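Local coordinates for protein 16S rRNA methyltransferase (Streptomyces sp. DSM 40477, PDB 3MQ2) that methylates N1 of adenine 1408 in 16S rRNA with S-adenosyl-L-methionine as methyl donor, conferring resistance to aminoglycosides such as kanamycin, neomycin and apramycin, at residues 103-108 against 135-140; 178-183 against 211-216; 30-35 against 55-60; 141-146 against 206-211. One frame throughout, in Å; residues are numbered along the deposited sequence.

Contact 1 (103-108 against 135-140); sequences HVLMPW and SFLVAL. With SAH (S-adenosyl-L-homocysteine), chain C.
Val-104 and Ala-139 clasp each other's strand at the centre of the seven-stranded sheet of this Rossmann-like class I methyltransferase, where strands 99-105 and 134-141 run parallel, 5° apart. Val-104 N donates to Leu-137 O (2.8 Å), and Val-104 O accepts from Ala-139 N in a nearly straight bond (165°). A third bond carries the pairing one step beyond the first strand, from Met-106 N to Ala-139 O (2.8 Å), and CD of Pro-107 settles against the same oxygen. The tight part lies on the face shared by His-103, Leu-105, Leu-137 and Ala-139. There Leu-105, its CG anti to the carbonyl carbon (chi1 -52°), brings CD2 against two partners: it meets CD2 of Leu-137 at 3.8 Å, the two side chains crossing at about a right angle, and CB of Ala-139 at 3.9 Å. His-103 meets CB of Leu-137 with its ring carbon CD2, while its nitrogens are bonded to Glu-101 (NE2) and His-41 (ND1). The other face is more loosely joined across the strands, with CB of Val-104 4.3 Å from CG2 of Val-138; helix 109-116 packs there, its Leu-111 on Val-104. Beyond Pro-107 the chain leaves strand 134-141 altogether, and Trp-108 is exposed at the cofactor, its CD1 3.4 Å from C5' of S-adenosyl-L-homocysteine. The strand end thus becomes a wall of the cofactor pocket, and Leu-105 O accepts a hydrogen bond from the ligand's amino N at 2.8 Å.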
# COMPACT_ATOMS: atom_id res chain seq x y z
N HIS A 103 -3.31 -2.02 0.76
CA HIS A 103 -3.16 -0.57 0.77
C HIS A 103 -2.08 -0.14 -0.21
O HIS A 103 -1.02 -0.76 -0.29
CB HIS A 103 -2.76 -0.06 2.16
CG HIS A 103 -3.78 -0.32 3.22
ND1 HIS A 103 -3.58 0.03 4.54
CD2 HIS A 103 -5.00 -0.90 3.17
CE1 HIS A 103 -4.63 -0.32 5.25
NE2 HIS A 103 -5.52 -0.88 4.44
N VAL A 104 -2.35 0.92 -0.96
CA VAL A 104 -1.33 1.57 -1.77
C VAL A 104 -1.45 3.06 -1.49
O VAL A 104 -2.40 3.70 -1.96
CB VAL A 104 -1.54 1.35 -3.27
CG1 VAL A 104 -0.41 2.06 -4.08
CG2 VAL A 104 -1.55 -0.15 -3.60
N LEU A 105 -0.52 3.61 -0.71
CA LEU A 105 -0.70 4.97 -0.22
C LEU A 105 0.31 5.93 -0.82
O LEU A 105 1.50 5.72 -0.74
CB LEU A 105 -0.61 5.02 1.31
CG LEU A 105 -1.49 4.05 2.11
CD1 LEU A 105 -1.38 4.36 3.59
CD2 LEU A 105 -2.94 4.15 1.66
N MET A 106 -0.19 7.00 -1.43
CA MET A 106 0.68 8.04 -2.03
C MET A 106 1.72 7.49 -3.00
O MET A 106 2.89 7.86 -2.90
CB MET A 106 1.41 8.83 -0.93
CG MET A 106 0.64 8.98 0.35
SD MET A 106 -0.81 9.99 0.04
CE MET A 106 -0.02 11.59 -0.13
N PRO A 107 1.30 6.65 -3.96
CA PRO A 107 2.30 6.08 -4.86
C PRO A 107 2.90 7.11 -5.80
O PRO A 107 2.27 8.12 -6.12
CB PRO A 107 1.49 5.06 -5.66
CG PRO A 107 0.10 5.65 -5.69
CD PRO A 107 -0.07 6.22 -4.31
N TRP A 108 4.14 6.86 -6.22
CA TRP A 108 4.72 7.58 -7.34
C TRP A 108 5.52 6.59 -8.17
O TRP A 108 5.62 5.41 -7.82
CB TRP A 108 5.57 8.78 -6.89
CG TRP A 108 6.75 8.49 -5.99
CD1 TRP A 108 6.76 8.45 -4.62
CD2 TRP A 108 8.10 8.25 -6.40
NE1 TRP A 108 8.04 8.18 -4.16
CE2 TRP A 108 8.87 8.06 -5.24
CE3 TRP A 108 8.74 8.19 -7.65
CZ2 TRP A 108 10.25 7.79 -5.29
CZ3 TRP A 108 10.11 7.93 -7.70
CH2 TRP A 108 10.84 7.74 -6.52
N SER A 135 -10.46 -6.30 0.52
CA SER A 135 -10.69 -4.86 0.39
C SER A 135 -9.42 -4.18 -0.07
O SER A 135 -8.33 -4.67 0.16
CB SER A 135 -11.13 -4.26 1.72
OG SER A 135 -10.10 -4.35 2.69
N PHE A 136 -9.58 -3.03 -0.73
CA PHE A 136 -8.41 -2.23 -1.12
C PHE A 136 -8.63 -0.76 -0.86
O PHE A 136 -9.76 -0.27 -0.86
CB PHE A 136 -8.00 -2.46 -2.58
CG PHE A 136 -8.94 -1.85 -3.60
CD1 PHE A 136 -8.87 -0.50 -3.93
CD2 PHE A 136 -9.85 -2.66 -4.27
CE1 PHE A 136 -9.72 0.04 -4.90
CE2 PHE A 136 -10.70 -2.13 -5.23
CZ PHE A 136 -10.64 -0.79 -5.55
N LEU A 137 -7.51 -0.07 -0.63
CA LEU A 137 -7.47 1.38 -0.53
C LEU A 137 -6.29 1.85 -1.36
O LEU A 137 -5.14 1.46 -1.11
CB LEU A 137 -7.25 1.80 0.92
CG LEU A 137 -6.78 3.23 1.15
CD1 LEU A 137 -7.81 4.24 0.63
CD2 LEU A 137 -6.54 3.43 2.62
N VAL A 138 -6.57 2.66 -2.38
CA VAL A 138 -5.52 3.35 -3.11
C VAL A 138 -5.68 4.83 -2.81
O VAL A 138 -6.72 5.41 -3.10
CB VAL A 138 -5.62 3.14 -4.64
CG1 VAL A 138 -4.58 4.00 -5.35
CG2 VAL A 138 -5.44 1.67 -5.01
N ALA A 139 -4.67 5.43 -2.19
CA ALA A 139 -4.80 6.84 -1.84
C ALA A 139 -3.88 7.61 -2.76
O ALA A 139 -2.65 7.57 -2.62
CB ALA A 139 -4.43 7.06 -0.39
N LEU A 140 -4.48 8.28 -3.74
CA LEU A 140 -3.69 8.99 -4.74
C LEU A 140 -3.23 10.33 -4.20
O LEU A 140 -4.04 11.10 -3.68
CB LEU A 140 -4.50 9.22 -6.01
CG LEU A 140 -4.92 7.99 -6.80
CD1 LEU A 140 -5.72 8.43 -8.02
CD2 LEU A 140 -3.70 7.16 -7.22
N SAH C . 3.20 4.71 1.25
CA SAH C . 4.34 5.35 1.88
CB SAH C . 5.39 5.75 0.85
CG SAH C . 4.82 6.42 -0.40
SD SAH C . 6.13 7.19 -1.39
C SAH C . 3.86 6.57 2.64
O SAH C . 4.63 7.22 3.35
OXT SAH C . 2.68 6.93 2.55
C5' SAH C . 5.87 5.88 -2.62
C4' SAH C . 6.71 4.65 -2.33
O4' SAH C . 6.45 3.67 -3.31
C3' SAH C . 8.22 4.92 -2.39
O3' SAH C . 8.82 4.44 -1.21
C2' SAH C . 8.75 4.10 -3.55
O2' SAH C . 9.99 3.51 -3.23
C1' SAH C . 7.66 3.05 -3.70
N9 SAH C . 7.51 2.53 -5.07
C8 SAH C . 7.36 3.22 -6.24
N7 SAH C . 7.23 2.30 -7.25
C5 SAH C . 7.30 1.06 -6.70
C6 SAH C . 7.23 -0.22 -7.24
N6 SAH C . 7.06 -0.40 -8.55
N1 SAH C . 7.32 -1.30 -6.40
C2 SAH C . 7.49 -1.13 -5.04
N3 SAH C . 7.56 0.13 -4.50
C4 SAH C . 7.46 1.20 -5.33

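Contact 2 (178-183 against 211-216)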
# COMPACT_ATOMS: atom_id res chain seq x y z
N LEU A 178 -14.14 -1.00 -8.13
CA LEU A 178 -14.00 0.33 -7.54
C LEU A 178 -15.36 0.80 -7.03
O LEU A 178 -16.23 1.16 -7.82
CB LEU A 178 -13.43 1.33 -8.55
CG LEU A 178 -13.17 2.74 -8.03
CD1 LEU A 178 -12.28 2.72 -6.78
CD2 LEU A 178 -12.54 3.60 -9.12
N ALA A 179 -15.52 0.79 -5.71
CA ALA A 179 -16.83 1.04 -5.09
C ALA A 179 -17.00 2.49 -4.67
O ALA A 179 -18.11 3.01 -4.66
CB ALA A 179 -17.01 0.14 -3.90
N ASP A 180 -15.90 3.13 -4.30
CA ASP A 180 -15.99 4.49 -3.79
C ASP A 180 -14.77 5.32 -4.16
O ASP A 180 -13.65 4.82 -4.18
CB ASP A 180 -16.16 4.48 -2.28
CG ASP A 180 -16.45 5.86 -1.73
OD1 ASP A 180 -17.61 6.32 -1.85
OD2 ASP A 180 -15.52 6.48 -1.18
N CYS A 181 -15.02 6.59 -4.46
CA CYS A 181 -13.95 7.54 -4.72
C CYS A 181 -14.27 8.83 -3.98
O CYS A 181 -15.33 9.42 -4.19
CB CYS A 181 -13.83 7.83 -6.22
SG CYS A 181 -13.68 6.36 -7.27
N ARG A 182 -13.38 9.26 -3.09
CA ARG A 182 -13.63 10.50 -2.37
C ARG A 182 -12.35 11.20 -1.94
O ARG A 182 -11.32 10.57 -1.73
CB ARG A 182 -14.51 10.23 -1.15
CG ARG A 182 -13.89 9.29 -0.13
CD ARG A 182 -14.82 9.06 1.06
NE ARG A 182 -16.05 8.40 0.66
CZ ARG A 182 -17.27 8.84 0.96
NH1 ARG A 182 -17.43 9.95 1.68
NH2 ARG A 182 -18.34 8.17 0.55
N TYR A 183 -12.43 12.52 -1.81
CA TYR A 183 -11.31 13.29 -1.29
C TYR A 183 -11.16 13.01 0.20
O TYR A 183 -12.16 12.83 0.92
CB TYR A 183 -11.55 14.78 -1.50
CG TYR A 183 -11.47 15.27 -2.92
CD1 TYR A 183 -10.33 15.08 -3.68
CD2 TYR A 183 -12.53 15.96 -3.48
CE1 TYR A 183 -10.25 15.56 -4.98
CE2 TYR A 183 -12.47 16.45 -4.78
CZ TYR A 183 -11.32 16.25 -5.52
OH TYR A 183 -11.26 16.73 -6.81
N ALA A 211 -9.07 9.17 -2.29
CA ALA A 211 -9.13 7.78 -1.86
C ALA A 211 -10.02 6.93 -2.76
O ALA A 211 -11.19 7.23 -2.94
CB ALA A 211 -9.61 7.68 -0.41
N LEU A 212 -9.44 5.87 -3.31
CA LEU A 212 -10.17 4.89 -4.11
C LEU A 212 -10.31 3.64 -3.27
O LEU A 212 -9.31 3.06 -2.86
CB LEU A 212 -9.38 4.56 -5.38
CG LEU A 212 -8.92 5.70 -6.28
CD1 LEU A 212 -8.06 5.17 -7.42
CD2 LEU A 212 -10.09 6.48 -6.84
N THR A 213 -11.54 3.20 -3.01
CA THR A 213 -11.72 1.98 -2.24
C THR A 213 -12.66 1.01 -2.94
O THR A 213 -13.45 1.39 -3.80
CB THR A 213 -12.24 2.25 -0.80
OG1 THR A 213 -13.47 2.99 -0.85
CG2 THR A 213 -11.21 3.05 0.01
N GLY A 214 -12.55 -0.26 -2.57
CA GLY A 214 -13.38 -1.27 -3.17
C GLY A 214 -12.93 -2.65 -2.76
O GLY A 214 -12.31 -2.83 -1.70
N THR A 215 -13.23 -3.62 -3.61
CA THR A 215 -12.93 -5.02 -3.33
C THR A 215 -12.29 -5.65 -4.55
O THR A 215 -12.51 -5.23 -5.68
CB THR A 215 -14.20 -5.81 -2.95
OG1 THR A 215 -15.12 -5.77 -4.03
CG2 THR A 215 -14.86 -5.22 -1.71
N ILE A 216 -11.48 -6.68 -4.31
CA ILE A 216 -10.87 -7.44 -5.38
C ILE A 216 -11.90 -8.45 -5.87
O ILE A 216 -12.44 -9.23 -5.09
CB ILE A 216 -9.60 -8.16 -4.89
CG1 ILE A 216 -8.55 -7.17 -4.35
CG2 ILE A 216 -9.00 -9.02 -6.01
CD1 ILE A 216 -8.14 -6.08 -5.36
O HOH W 1 -12.95 5.83 -1.01
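A classic beta bulge interrupts the antiparallel pairing of edge strand 176-184 with strand 209-216: Ala-179 and Asp-180 both face Thr-213. Thr-213 O accepts from two successive backbone nitrogens, Ala-179 N in the carbonyl plane and Asp-180 N tilted 32° from it. Past the bulge the pairing is regular, with Asp-180 and Thr-213 a hydrogen-bonded pair and Arg-182 N giving its hydrogen to Ala-211 O at 3.0 Å. Strand 209-216 is the one strand that runs against the others, inserted between 134-141 and 176-184 in the 3-2-1-4-5-7-6 order of class I methyltransferases. On one face Asp-180 and Thr-213 lie side by side, CB of Asp-180 3.4 Å from OG1 of Thr-213. A water bridges the strands there, hydrogen-bonded to OD2 of Asp-180 (2.7 Å), Ala-211 O and OG1 of Thr-213. In one of its two conformers, Arg-182 grips the carboxylate side-on, with NE to OD2 at 2.7 Å and NH2 to OD1 at 3.1 Å. The opposite face is apolar and covered by helix 160-173: CD1 of Leu-178 reaches CB of Leu-212 at 3.7 Å, and SG of Cys-181, also modelled twice, touches CD2 of Leu-212 at 3.6 Å in one copy.

Contact 3 (30-35 against 55-60). With SAH (S-adenosyl-L-homocysteine), chain C.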
# COMPACT_ATOMS: atom_id res chain seq x y z
N VAL A 30 -4.56 -11.15 6.72
CA VAL A 30 -3.33 -10.46 6.34
C VAL A 30 -3.66 -9.14 5.65
O VAL A 30 -4.55 -9.08 4.80
CB VAL A 30 -2.48 -11.33 5.39
CG1 VAL A 30 -1.27 -10.55 4.88
CG2 VAL A 30 -2.02 -12.61 6.08
N VAL A 31 -2.94 -8.09 6.04
CA VAL A 31 -3.03 -6.78 5.39
C VAL A 31 -1.70 -6.54 4.71
O VAL A 31 -0.67 -6.84 5.29
CB VAL A 31 -3.22 -5.67 6.45
CG1 VAL A 31 -3.21 -4.28 5.81
CG2 VAL A 31 -4.52 -5.88 7.22
N LEU A 32 -1.71 -6.03 3.48
CA LEU A 32 -0.47 -5.78 2.74
C LEU A 32 -0.38 -4.31 2.35
O LEU A 32 -1.32 -3.77 1.75
CB LEU A 32 -0.43 -6.63 1.47
CG LEU A 32 0.74 -6.39 0.52
CD1 LEU A 32 2.06 -6.78 1.20
CD2 LEU A 32 0.57 -7.18 -0.76
N ASP A 33 0.74 -3.66 2.68
CA ASP A 33 0.98 -2.29 2.24
C ASP A 33 2.05 -2.32 1.15
O ASP A 33 3.17 -2.77 1.40
CB ASP A 33 1.46 -1.42 3.42
CG ASP A 33 1.47 0.07 3.09
OD1 ASP A 33 0.67 0.49 2.23
OD2 ASP A 33 2.26 0.83 3.69
N VAL A 34 1.71 -1.86 -0.04
CA VAL A 34 2.61 -1.89 -1.19
C VAL A 34 3.24 -0.52 -1.41
O VAL A 34 2.53 0.47 -1.58
CB VAL A 34 1.86 -2.33 -2.47
CG1 VAL A 34 2.79 -2.30 -3.69
CG2 VAL A 34 1.25 -3.73 -2.26
N GLY A 35 4.57 -0.45 -1.41
CA GLY A 35 5.26 0.83 -1.52
C GLY A 35 5.23 1.59 -0.21
O GLY A 35 4.86 2.76 -0.18
N VAL A 55 1.87 -7.08 6.43
CA VAL A 55 3.06 -7.22 5.59
C VAL A 55 3.23 -5.92 4.84
O VAL A 55 2.25 -5.36 4.33
CB VAL A 55 2.89 -8.40 4.59
CG1 VAL A 55 4.15 -8.56 3.73
CG2 VAL A 55 2.60 -9.70 5.34
N ALA A 56 4.45 -5.41 4.76
CA ALA A 56 4.67 -4.16 4.05
C ALA A 56 5.91 -4.29 3.21
O ALA A 56 6.89 -4.88 3.65
CB ALA A 56 4.81 -2.99 5.02
N LEU A 57 5.87 -3.77 2.00
CA LEU A 57 7.04 -3.91 1.14
C LEU A 57 7.39 -2.61 0.44
O LEU A 57 6.55 -1.71 0.28
CB LEU A 57 6.84 -5.04 0.14
CG LEU A 57 5.57 -5.02 -0.69
CD1 LEU A 57 5.78 -4.14 -1.90
CD2 LEU A 57 5.19 -6.43 -1.13
N ASP A 58 8.66 -2.50 0.07
CA ASP A 58 9.10 -1.38 -0.75
C ASP A 58 10.25 -1.84 -1.59
O ASP A 58 11.00 -2.74 -1.20
CB ASP A 58 9.57 -0.21 0.12
CG ASP A 58 9.55 1.11 -0.63
OD1 ASP A 58 8.53 1.83 -0.52
OD2 ASP A 58 10.53 1.42 -1.34
N ALA A 59 10.41 -1.20 -2.75
CA ALA A 59 11.54 -1.50 -3.64
C ALA A 59 12.87 -1.07 -3.03
O ALA A 59 13.93 -1.61 -3.37
CB ALA A 59 11.34 -0.80 -4.97
N ASP A 60 12.83 -0.07 -2.14
CA ASP A 60 14.04 0.48 -1.54
C ASP A 60 14.21 0.03 -0.09
O ASP A 60 13.53 0.54 0.80
CB ASP A 60 14.01 2.01 -1.62
CG ASP A 60 15.25 2.67 -1.03
OD1 ASP A 60 16.07 1.98 -0.38
OD2 ASP A 60 15.40 3.89 -1.21
N SAH C . 3.20 4.71 1.25
CA SAH C . 4.34 5.35 1.88
CB SAH C . 5.39 5.75 0.85
CG SAH C . 4.82 6.42 -0.40
SD SAH C . 6.13 7.19 -1.39
C SAH C . 3.86 6.57 2.64
O SAH C . 4.63 7.22 3.35
OXT SAH C . 2.68 6.93 2.55
C5' SAH C . 5.87 5.88 -2.62
C4' SAH C . 6.71 4.65 -2.33
O4' SAH C . 6.45 3.67 -3.31
C3' SAH C . 8.22 4.92 -2.39
O3' SAH C . 8.82 4.44 -1.21
C2' SAH C . 8.75 4.10 -3.55
O2' SAH C . 9.99 3.51 -3.23
C1' SAH C . 7.66 3.05 -3.70
N9 SAH C . 7.51 2.53 -5.07
C8 SAH C . 7.36 3.22 -6.24
N7 SAH C . 7.23 2.30 -7.25
C5 SAH C . 7.30 1.06 -6.70
C6 SAH C . 7.23 -0.22 -7.24
N6 SAH C . 7.06 -0.40 -8.55
N1 SAH C . 7.32 -1.30 -6.40
C2 SAH C . 7.49 -1.13 -5.04
N3 SAH C . 7.56 0.13 -4.50
C4 SAH C . 7.46 1.20 -5.33
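Gly-35 and Asp-58, side by side where two parallel strands end, turn one backbone oxygen and one carboxylate toward the same cofactor product. They sit at the C-terminal ends of the two strands of the beta-alpha-beta unit of strand 29-34, helix 40-48 and strand 52-58, the nucleotide-binding start of a Rossmann-like methyltransferase. Gly-35 has a positive phi (77°), and its CA lies 3.6 Å from O4' of S-adenosyl-L-homocysteine, so the backbone itself packs on the ribose. Its N reaches Leu-57 O only through a weak bond, the last of the pairing; before it, Val-55 N gives an almost straight bond to Val-31 O (2.8 Å), Asp-33 N bonds to Val-55 O and Leu-57 N to Asp-33 O. On one face Leu-32, with CG anti to the backbone N (chi1 175°), sends CD1 against CG1 of Val-55 at 3.7 Å and CD2 of Leu-57 at 3.9 Å. CD1 of Leu-57 lies alongside CG1 of Val-34. The opposite face carries Asp-33, CB to CB with Ala-56 at 4.0 Å; its buried carboxylate is bonded to Thr-36. Asp-58 is steadied by two backbone nitrogens: OD1 accepts a hydrogen bond from Gly-37 N, and OD2 uses its anti lone pair for Asp-60 N in an Asx turn. Both oxygens thereby face the ribose, OD2 accepting from O2' at 2.9 Å and OD1 from O3' at 2.7 Å.

Contact 4 (141-146 against 206-211); sequences NLHAWR and RFDVLA
His-143 and Asp-208 make a nearly straight hydrogen bond, NE2 to OD1 at 2.7 Å and 173°. The carboxylate oxygen lies in the plane of the ring, yet the nitrogen meets it from above the carboxylate plane, the two planes being 46° apart. Beside it the guanidinium of Arg-146, at the end of an extended chain, grips Phe-207 O end-on: NH1 lies at 2.9 Å in the carbonyl plane, and NH2 at 3.3 Å is tilted from it. Backbone pairing adds Leu-142 N to Asp-208 O (2.8 Å), and Leu-142 lays CD2 against CB of Leu-210 at 3.9 Å. CB of Leu-142 also sits 3.5 Å above one face of the guanidinium, offset toward its rim. In the next shell, Asn-141 OD1 accepts from His-143 N in an Asx turn, which helps set the short 3-10 turn carrying the imidazole. Ser-203 gives Asp-208 OD1 a second hydrogen bond, and Arg-146 forms salt bridges with Glu-157 and Asp-205. The loop leaving strand 134-141 is thus tied to the residues leading into strand 209-216, with helix 196-200 over Asn-141, His-143 and Asp-208 and Tyr-183 of strand 176-184 against Leu-142 and Leu-210.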
# COMPACT_ATOMS: atom_id res chain seq x y z
N ASN A 141 -1.94 10.61 -4.33
CA ASN A 141 -1.41 11.94 -4.04
C ASN A 141 -1.67 12.80 -5.26
O ASN A 141 -1.04 12.62 -6.30
CB ASN A 141 0.09 11.84 -3.77
CG ASN A 141 0.71 13.19 -3.41
OD1 ASN A 141 0.10 14.24 -3.57
ND2 ASN A 141 1.96 13.15 -2.94
N LEU A 142 -2.61 13.74 -5.13
CA LEU A 142 -3.03 14.54 -6.27
C LEU A 142 -1.93 15.50 -6.74
O LEU A 142 -2.01 16.05 -7.84
CB LEU A 142 -4.34 15.26 -5.93
CG LEU A 142 -5.53 14.34 -5.66
CD1 LEU A 142 -6.68 15.10 -5.00
CD2 LEU A 142 -6.01 13.65 -6.94
N HIS A 143 -0.88 15.66 -5.94
CA HIS A 143 0.22 16.53 -6.36
C HIS A 143 1.00 15.95 -7.53
O HIS A 143 1.82 16.64 -8.14
CB HIS A 143 1.12 16.90 -5.17
CG HIS A 143 0.44 17.78 -4.19
ND1 HIS A 143 0.61 19.15 -4.17
CD2 HIS A 143 -0.48 17.50 -3.23
CE1 HIS A 143 -0.14 19.67 -3.22
NE2 HIS A 143 -0.82 18.70 -2.64
N ALA A 144 0.72 14.69 -7.87
CA ALA A 144 1.29 14.09 -9.06
C ALA A 144 0.75 14.81 -10.30
O ALA A 144 1.22 14.57 -11.41
CB ALA A 144 0.96 12.59 -9.13
N TRP A 145 -0.23 15.69 -10.10
CA TRP A 145 -0.80 16.46 -11.20
C TRP A 145 -0.65 17.96 -10.98
O TRP A 145 -1.30 18.76 -11.65
CB TRP A 145 -2.29 16.13 -11.39
CG TRP A 145 -2.55 14.78 -11.95
CD1 TRP A 145 -2.70 14.45 -13.27
CD2 TRP A 145 -2.69 13.55 -11.21
NE1 TRP A 145 -2.92 13.10 -13.40
CE2 TRP A 145 -2.92 12.52 -12.15
CE3 TRP A 145 -2.64 13.22 -9.85
CZ2 TRP A 145 -3.10 11.19 -11.78
CZ3 TRP A 145 -2.81 11.89 -9.48
CH2 TRP A 145 -3.05 10.89 -10.44
N ARG A 146 0.21 18.34 -10.05
CA ARG A 146 0.33 19.73 -9.63
C ARG A 146 1.79 20.17 -9.55
O ARG A 146 2.28 20.51 -8.49
CB ARG A 146 -0.35 19.91 -8.28
CG ARG A 146 -1.84 19.50 -8.28
CD ARG A 146 -2.47 19.63 -6.90
NE ARG A 146 -3.83 19.11 -6.87
CZ ARG A 146 -4.55 18.98 -5.75
NH1 ARG A 146 -4.03 19.33 -4.59
NH2 ARG A 146 -5.77 18.47 -5.80
N ARG A 206 -7.11 22.61 -1.21
CA ARG A 206 -8.24 22.15 -0.41
C ARG A 206 -8.07 20.70 0.01
O ARG A 206 -8.24 20.36 1.18
CB ARG A 206 -9.56 22.32 -1.17
CG ARG A 206 -10.79 21.90 -0.37
CD ARG A 206 -10.94 22.69 0.93
NE ARG A 206 -12.06 22.17 1.72
CZ ARG A 206 -11.96 21.15 2.56
NH1 ARG A 206 -10.78 20.54 2.75
NH2 ARG A 206 -13.03 20.72 3.22
N PHE A 207 -7.73 19.85 -0.96
CA PHE A 207 -7.45 18.44 -0.71
C PHE A 207 -6.18 18.06 -1.43
O PHE A 207 -5.89 18.57 -2.51
CB PHE A 207 -8.57 17.56 -1.25
CG PHE A 207 -9.88 17.74 -0.56
CD1 PHE A 207 -10.05 17.34 0.76
CD2 PHE A 207 -10.95 18.28 -1.24
CE1 PHE A 207 -11.28 17.50 1.39
CE2 PHE A 207 -12.19 18.44 -0.62
CZ PHE A 207 -12.34 18.04 0.70
N ASP A 208 -5.44 17.12 -0.84
CA ASP A 208 -4.21 16.63 -1.43
C ASP A 208 -4.33 15.20 -1.90
O ASP A 208 -3.49 14.73 -2.66
CB ASP A 208 -3.09 16.68 -0.41
CG ASP A 208 -2.84 18.07 0.09
OD1 ASP A 208 -2.77 18.98 -0.75
OD2 ASP A 208 -2.72 18.25 1.32
N VAL A 209 -5.37 14.50 -1.44
CA VAL A 209 -5.45 13.06 -1.64
C VAL A 209 -6.85 12.64 -2.08
O VAL A 209 -7.85 13.16 -1.56
CB VAL A 209 -5.08 12.31 -0.35
CG1 VAL A 209 -5.36 10.81 -0.48
CG2 VAL A 209 -3.61 12.55 0.00
N LEU A 210 -6.91 11.72 -3.03
CA LEU A 210 -8.17 11.12 -3.46
C LEU A 210 -8.11 9.64 -3.09
O LEU A 210 -7.20 8.93 -3.51
CB LEU A 210 -8.31 11.23 -4.98
CG LEU A 210 -9.59 10.71 -5.63
CD1 LEU A 210 -10.78 11.50 -5.10
CD2 LEU A 210 -9.51 10.81 -7.14
N ALA A 211 -9.07 9.17 -2.29
CA ALA A 211 -9.13 7.78 -1.86
C ALA A 211 -10.02 6.93 -2.76
O ALA A 211 -11.19 7.23 -2.94
CB ALA A 211 -9.61 7.68 -0.41

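All four contacts belong to one seven-stranded sheet. Contact 3 comes first along the chain, pairing strands 29-34 and 52-58; contact 1 follows, and its strand 99-105 is the neighbour of 29-34, the centres 11 Å apart. Strand 134-141 then pairs with 209-216, the centres of contacts 1 and 2 being 10 Å apart. Contacts 2 and 4 share Ala-211 and alternate along the chain, contact 4 joining the loop after 134-141 to the start of the strand whose later part contact 2 uses. Contacts 1 and 3 both touch S-adenosyl-L-homocysteine, whereas contacts 2 and 3, 19 Å apart between centres, do not meet: the ends of strands 29-34, 52-58 and 99-105 line the cofactor site, while strands 209-216 and 176-184 finish the sheet on the other side.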